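Local coordinates for protein histidine acid phosphatase (Hafnia alvei, PDB 4ARU) that belongs to branch 2 of the histidine phosphatase superfamily, as a histidine acid phosphatase with a mixed beta-sheet flanked by helices, at residues F63-E66 against R67-Q71; P367-L370 against Q371-A374. All blocks are in the same frame, centred on the assembly; numbering follows the deposited sequence.

Interaction 1 covers the C-terminal turns of helix 51-70, and interaction 2 is a tight turn in the loop between helix 359-363 and strand 375-378. Their centres lie about 10 Å apart, on the same side of the chain's centre, and the two regions touch. The carboxylate of Glu66 faces the turn: its OE1 lies 2.9 Å from Leu370 N, probably in a hydrogen bond, while OE2 packs 3.5 Å from Thr369 CB. Nearly one turn earlier in the helix, Phe63 CE1 meets Pro373 CB at 3.6 Å. The turn thus rests on one face of the helix, whereas Tyr64 and Phe68 pack against the central sheet. The centres of interactions 1 and 2 lie about 22 Å and 21 Å from the centre of the chain.

Interaction 1. Residues F63-E66 against R67-Q71; sequences FYRE and RFQQQ
Tyr64 and Phe68, one turn apart near the C-terminal end of helix 51-70, lie side by side and point the same way, onto the mixed beta-sheet of this histidine phosphatase fold. Phe68 can be followed outward. Its CB sits 3.4 Å from Tyr64 O. CG, placed anti to its own carbonyl carbon (chi1 -60°), stays beside the same oxygen, and CD2 comes nearer still, 3.1 Å from Tyr64 O. Beyond this the ring passes from the backbone to the tyrosine side chain: CE2 lies 3.7 Å from Tyr64 CB, and CZ is 3.9 Å from Tyr64 CD1. The two ring planes are almost parallel, 6° apart, but slid so far along each other, with centroids 5.8 Å apart, that they barely overlap. They form a flat apolar surface along the helix rather than a stack. Strand 9-18 meets it through Val13 and Ile15, and Ala335 and Val337 of strand 335-342 also touch Tyr64.

Regular helical hydrogen bonds hold the spacing. Tyr64 O takes the Phe68 N-H at 2.8 Å, so this oxygen accepts the amide and also has the CB-CD2 side of the phenylalanine against it, obliquely. The same pattern joins Phe63 to Arg67, Arg65 to Gln69 and Glu66 to Gln70; Gln71 is the first residue to leave helical angles. Arg65, bent at chi2 (53°), leaves the helix on another side, where its guanidinium donates to the backbone oxygens of Pro75, Asn78 and Leu106. Arg67 instead extends straight from CG to NE and reaches a salt bridge with Glu339. On the way its CD passes the Phe63 ring obliquely, 4.2 Å from CE2.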
# COMPACT_ATOMS: atom_id res chain seq x y z
N PHE A 63 -12.21 -10.41 -9.19
CA PHE A 63 -11.30 -11.51 -8.86
C PHE A 63 -11.55 -12.00 -7.43
O PHE A 63 -11.67 -13.21 -7.18
CB PHE A 63 -9.85 -11.07 -9.01
CG PHE A 63 -8.88 -12.16 -8.60
CD1 PHE A 63 -8.73 -13.29 -9.39
CD2 PHE A 63 -8.21 -12.08 -7.39
CE1 PHE A 63 -7.86 -14.32 -9.01
CE2 PHE A 63 -7.36 -13.10 -6.99
CZ PHE A 63 -7.19 -14.22 -7.81
N TYR A 64 -11.66 -11.06 -6.51
CA TYR A 64 -11.97 -11.39 -5.13
C TYR A 64 -13.28 -12.16 -5.02
O TYR A 64 -13.38 -13.14 -4.26
CB TYR A 64 -12.04 -10.15 -4.23
CG TYR A 64 -10.75 -9.44 -3.93
CD1 TYR A 64 -9.67 -10.08 -3.36
CD2 TYR A 64 -10.63 -8.08 -4.20
CE1 TYR A 64 -8.49 -9.36 -3.11
CE2 TYR A 64 -9.47 -7.37 -3.92
CZ TYR A 64 -8.41 -8.03 -3.42
OH TYR A 64 -7.28 -7.20 -3.17
N ARG A 65 -14.28 -11.75 -5.79
CA ARG A 65 -15.55 -12.49 -5.82
C ARG A 65 -15.33 -13.95 -6.21
O ARG A 65 -15.80 -14.86 -5.51
CB ARG A 65 -16.59 -11.83 -6.75
CG ARG A 65 -17.91 -12.57 -6.85
CD ARG A 65 -18.48 -12.82 -5.45
NE ARG A 65 -19.79 -13.48 -5.42
CZ ARG A 65 -20.97 -12.86 -5.60
NH1 ARG A 65 -21.04 -11.56 -5.84
NH2 ARG A 65 -22.09 -13.57 -5.54
N GLU A 66 -14.57 -14.19 -7.28
CA GLU A 66 -14.36 -15.56 -7.74
C GLU A 66 -13.58 -16.34 -6.69
O GLU A 66 -13.92 -17.51 -6.46
CB GLU A 66 -13.60 -15.60 -9.06
CG GLU A 66 -14.36 -15.12 -10.27
CD GLU A 66 -13.79 -15.63 -11.61
OE1 GLU A 66 -13.14 -16.69 -11.68
OE2 GLU A 66 -14.06 -14.96 -12.63
N ARG A 67 -12.56 -15.74 -6.08
CA ARG A 67 -11.70 -16.45 -5.13
C ARG A 67 -12.54 -16.80 -3.90
O ARG A 67 -12.54 -17.95 -3.42
CB ARG A 67 -10.53 -15.56 -4.73
CG ARG A 67 -9.62 -16.08 -3.60
CD ARG A 67 -8.52 -15.03 -3.41
NE ARG A 67 -7.62 -15.20 -2.27
CZ ARG A 67 -6.28 -15.24 -2.33
NH1 ARG A 67 -5.60 -15.14 -3.48
NH2 ARG A 67 -5.60 -15.37 -1.19
N PHE A 68 -13.29 -15.84 -3.38
CA PHE A 68 -13.99 -16.10 -2.13
C PHE A 68 -15.22 -16.99 -2.32
O PHE A 68 -15.60 -17.73 -1.40
CB PHE A 68 -14.33 -14.79 -1.41
CG PHE A 68 -13.10 -13.96 -1.06
CD1 PHE A 68 -11.94 -14.55 -0.59
CD2 PHE A 68 -13.11 -12.58 -1.24
CE1 PHE A 68 -10.79 -13.77 -0.28
CE2 PHE A 68 -11.99 -11.82 -0.94
CZ PHE A 68 -10.83 -12.41 -0.49
N GLN A 69 -15.87 -16.96 -3.48
CA GLN A 69 -16.92 -17.91 -3.81
C GLN A 69 -16.39 -19.31 -3.83
O GLN A 69 -17.02 -20.24 -3.36
CB GLN A 69 -17.49 -17.64 -5.19
CG GLN A 69 -18.52 -16.57 -5.17
CD GLN A 69 -18.89 -16.11 -6.57
OE1 GLN A 69 -18.10 -16.17 -7.49
NE2 GLN A 69 -20.09 -15.67 -6.71
N GLN A 70 -15.23 -19.48 -4.45
CA GLN A 70 -14.66 -20.81 -4.56
C GLN A 70 -14.35 -21.39 -3.17
O GLN A 70 -14.47 -22.60 -2.97
CB GLN A 70 -13.38 -20.74 -5.41
CG GLN A 70 -12.67 -22.10 -5.58
CD GLN A 70 -11.32 -21.95 -6.27
OE1 GLN A 70 -10.48 -21.12 -5.90
NE2 GLN A 70 -11.10 -22.76 -7.29
N GLN A 71 -14.02 -20.51 -2.23
CA GLN A 71 -13.66 -20.90 -0.85
C GLN A 71 -14.90 -20.92 0.07
O GLN A 71 -14.79 -21.14 1.30
CB GLN A 71 -12.55 -19.98 -0.30
CG GLN A 71 -11.27 -19.93 -1.16
CD GLN A 71 -10.28 -18.81 -0.81
OE1 GLN A 71 -10.61 -17.60 -0.75
NE2 GLN A 71 -9.02 -19.21 -0.61

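Interaction 2. Residues P367-L370 against Q371-A374; sequences PLTL and QHPA
A type I beta-turn from Thr369 to His372, in the loop leading into strand 375-378, bends this loop sharply, with Leu370 and Gln371 at its corners. Thr369 and His372 meet through backbone and side chain alike. Thr369 N donates to His372 O at 2.9 Å, a nearly straight bond (169° at the hydrogen), although the donor stands well above the carbonyl plane. In return, His372 N approaches two oxygens of Thr369. Its bond to the carbonyl O is weak, 3.1 Å and strongly bent; that to the side-chain OG1 is shorter, 2.9 Å. The threonine torsion explains this second acceptor: at chi1 67° OG1 is set between its own backbone N and carbonyl carbon and leans over the turn, near the amide.

A water continues from this hydroxyl, lying 2.7 Å from Thr369 OG1 and 2.6 Å from His372 ND1 and meeting the imidazole at its edge, in the ring plane. A second water donates to both Pro367 O and His372 O and spans the mouth of the turn. Beside it, Leu368 CA makes a CA-H...O contact with His372 O at 3.4 Å. The CA of Pro373 similarly approaches Thr369 O, at 3.0 Å. Just before the strand, the buried Leu368 and Ala374 pack loosely, CD1 on CB, and Met60 of helix 51-70 also touches the leucine.

His372 O is therefore shared by the Thr369 amide, a water and a CA-H group, while His372 N divides its hydrogen between two threonine oxygens. With the water at ND1 as well, this network probably limits the rotation of the Thr369 hydroxyl and the His372 ring on a turn whose Gln371 and His372 are exposed.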
# COMPACT_ATOMS: atom_id res chain seq x y z
N PRO A 367 -8.80 -8.69 -17.73
CA PRO A 367 -9.77 -9.39 -16.87
C PRO A 367 -9.01 -10.34 -15.92
O PRO A 367 -8.02 -10.99 -16.31
CB PRO A 367 -10.68 -10.11 -17.85
CG PRO A 367 -10.51 -9.42 -19.17
CD PRO A 367 -9.04 -8.95 -19.14
N LEU A 368 -9.47 -10.41 -14.68
CA LEU A 368 -8.87 -11.23 -13.66
C LEU A 368 -9.87 -12.30 -13.24
O LEU A 368 -10.96 -11.96 -12.77
CB LEU A 368 -8.50 -10.39 -12.48
CG LEU A 368 -7.60 -9.19 -12.72
CD1 LEU A 368 -7.49 -8.40 -11.42
CD2 LEU A 368 -6.20 -9.58 -13.21
N THR A 369 -9.51 -13.56 -13.40
CA THR A 369 -10.43 -14.67 -13.13
C THR A 369 -9.61 -15.76 -12.44
O THR A 369 -8.41 -15.68 -12.37
CB THR A 369 -11.02 -15.22 -14.43
OG1 THR A 369 -9.97 -15.83 -15.19
CG2 THR A 369 -11.76 -14.19 -15.28
N LEU A 370 -10.24 -16.83 -11.95
CA LEU A 370 -9.44 -17.92 -11.39
C LEU A 370 -8.53 -18.56 -12.43
O LEU A 370 -7.42 -18.99 -12.09
CB LEU A 370 -10.33 -18.96 -10.67
CG LEU A 370 -10.92 -18.44 -9.33
CD1 LEU A 370 -11.48 -19.65 -8.62
CD2 LEU A 370 -9.94 -17.71 -8.47
N GLN A 371 -8.99 -18.59 -13.67
CA GLN A 371 -8.21 -19.16 -14.80
C GLN A 371 -7.08 -18.22 -15.19
O GLN A 371 -6.04 -18.71 -15.62
CB GLN A 371 -9.08 -19.48 -16.04
CG GLN A 371 -10.11 -20.60 -15.86
CD GLN A 371 -9.53 -22.02 -15.87
OE1 GLN A 371 -8.43 -22.27 -15.33
NE2 GLN A 371 -10.27 -22.96 -16.48
N HIS A 372 -7.28 -16.91 -15.01
CA HIS A 372 -6.30 -15.88 -15.38
C HIS A 372 -6.16 -14.92 -14.22
O HIS A 372 -6.71 -13.82 -14.26
CB HIS A 372 -6.69 -15.20 -16.70
CG HIS A 372 -6.68 -16.14 -17.84
ND1 HIS A 372 -7.79 -16.79 -18.30
CD2 HIS A 372 -5.63 -16.65 -18.53
CE1 HIS A 372 -7.45 -17.62 -19.26
NE2 HIS A 372 -6.14 -17.55 -19.42
N PRO A 373 -5.46 -15.34 -13.17
CA PRO A 373 -5.63 -14.69 -11.91
C PRO A 373 -4.78 -13.43 -11.70
O PRO A 373 -3.76 -13.24 -12.35
CB PRO A 373 -5.19 -15.80 -10.90
CG PRO A 373 -4.23 -16.63 -11.66
CD PRO A 373 -4.76 -16.64 -13.05
N ALA A 374 -5.17 -12.62 -10.73
CA ALA A 374 -4.26 -11.60 -10.16
C ALA A 374 -3.01 -12.30 -9.63
O ALA A 374 -3.02 -13.49 -9.29
CB ALA A 374 -4.95 -10.85 -9.07
O HOH W 1 -5.18 -11.81 -15.88
O HOH W 2 -10.28 -16.07 -17.83